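Local coordinates for ribosomal silencing factor RsfS (Bacillus halodurans, PDB 2O5A), which probably silences ribosomes by binding ribosomal protein uL14 and blocking association of the 30S and 50S subunits, thereby repressing translation, at residues A[56-59]-A[60-63]. Numbering follows the deposited sequence.
Sequences KKVA and QEQG
Gln60 reaches back one turn to Lys56 near the C-terminal end of helix 45-61. Its CB lies 3.7 Å from Lys56 O, and CG lies near the same oxygen, reached because chi1 of -60° sets CG beside the backbone N. At the amide, CD and OE1 lie against Lys56 CG, the two side chains crossing at a slant, with OE1 3.7 Å from Lys56 CG; beyond it, NE2 lies 4.0 Å from Lys56 CE. The lysine stays extended past CG, which lets two of its methylenes meet the amide. An alanine in place of Lys56 would probably leave the Gln60 amide without this aliphatic flank and freer to turn. At the neighbouring position, Lys57 bends at chi4 (-69°) and its NZ forms a weak salt bridge with Glu61 OE2 at 3.4 Å. The backbone bonds become uneven here: Gln60 N donates to Lys56 O at 3.1 Å, Glu61 N makes weak bonds to Lys57 O and Val58 O, and Gln62 N reaches Val58 O at 3.2 Å, nearly straight at 171°. Gly63 then leaves helical geometry with positive phi, which favours glycine. At this surface-lying helix end, Val58 touches Leu9 and Ala13 of helix 4-16, while Ala59 meets Ile66, before strand 68-70, and Leu82, between strands 77-81 and 85-91.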
loop_
_atom_site.group_PDB
_atom_site.type_symbol
_atom_site.label_atom_id
_atom_site.label_comp_id
_atom_site.label_asym_id
_atom_site.label_seq_id
_atom_site.Cartn_x
_atom_site.Cartn_y
_atom_site.Cartn_z
ATOM N N LYS A 56 13.921 -14.084 7.585
ATOM C CA LYS A 56 14.396 -13.680 8.901
ATOM C C LYS A 56 15.677 -14.441 9.216
ATOM O O LYS A 56 16.672 -13.862 9.655
ATOM C CB LYS A 56 13.341 -13.989 9.965
ATOM C CG LYS A 56 13.814 -13.727 11.384
ATOM C CD LYS A 56 12.717 -13.979 12.404
ATOM C CE LYS A 56 13.141 -13.484 13.777
ATOM N NZ LYS A 56 12.069 -13.649 14.793
ATOM N N LYS A 57 15.642 -15.749 8.980
ATOM C CA LYS A 57 16.785 -16.614 9.226
ATOM C C LYS A 57 18.003 -16.130 8.440
ATOM O O LYS A 57 19.093 -15.993 8.994
ATOM C CB LYS A 57 16.434 -18.051 8.829
ATOM C CG LYS A 57 17.492 -19.083 9.175
ATOM C CD LYS A 57 16.927 -20.492 9.065
ATOM C CE LYS A 57 18.008 -21.542 9.251
ATOM N NZ LYS A 57 18.965 -21.540 8.110
ATOM N N VAL A 58 17.809 -15.865 7.152
ATOM C CA VAL A 58 18.891 -15.392 6.291
ATOM C C VAL A 58 19.379 -13.999 6.688
ATOM O O VAL A 58 20.569 -13.698 6.587
ATOM C CB VAL A 58 18.449 -15.359 4.805
ATOM C CG1 VAL A 58 19.362 -14.443 4.000
ATOM C CG2 VAL A 58 18.484 -16.765 4.229
ATOM N N ALA A 59 18.457 -13.155 7.139
ATOM C CA ALA A 59 18.798 -11.796 7.541
ATOM C C ALA A 59 19.703 -11.775 8.768
ATOM O O ALA A 59 20.554 -10.895 8.905
ATOM C CB ALA A 59 17.529 -11.001 7.816
ATOM N N GLN A 60 19.519 -12.746 9.655
ATOM C CA GLN A 60 20.315 -12.826 10.873
ATOM C C GLN A 60 21.663 -13.504 10.644
ATOM O O GLN A 60 22.567 -13.404 11.475
ATOM C CB GLN A 60 19.526 -13.558 11.959
ATOM C CG GLN A 60 18.223 -12.862 12.319
ATOM C CD GLN A 60 17.354 -13.682 13.249
ATOM O OE1 GLN A 60 16.965 -14.802 12.924
ATOM N NE2 GLN A 60 17.041 -13.125 14.413
ATOM N N GLU A 61 21.792 -14.198 9.517
ATOM C CA GLU A 61 23.043 -14.867 9.175
ATOM C C GLU A 61 23.985 -13.818 8.598
ATOM O O GLU A 61 25.144 -13.712 8.998
ATOM C CB GLU A 61 22.821 -15.950 8.114
ATOM C CG GLU A 61 21.816 -17.026 8.473
ATOM C CD GLU A 61 21.711 -18.085 7.391
ATOM O OE1 GLU A 61 21.906 -17.742 6.207
ATOM O OE2 GLU A 61 21.428 -19.256 7.721
ATOM N N GLN A 62 23.462 -13.045 7.652
ATOM C CA GLN A 62 24.225 -11.999 6.984
ATOM C C GLN A 62 24.406 -10.800 7.912
ATOM O O GLN A 62 25.128 -9.856 7.589
ATOM C CB GLN A 62 23.494 -11.563 5.711
ATOM C CG GLN A 62 24.400 -11.292 4.517
ATOM C CD GLN A 62 25.296 -12.472 4.186
ATOM O OE1 GLN A 62 24.885 -13.629 4.290
ATOM N NE2 GLN A 62 26.523 -12.184 3.769
ATOM N N GLY A 63 23.743 -10.848 9.064
ATOM C CA GLY A 63 23.846 -9.767 10.026
ATOM C C GLY A 63 23.149 -8.493 9.589
ATOM O O GLY A 63 23.686 -7.398 9.749
#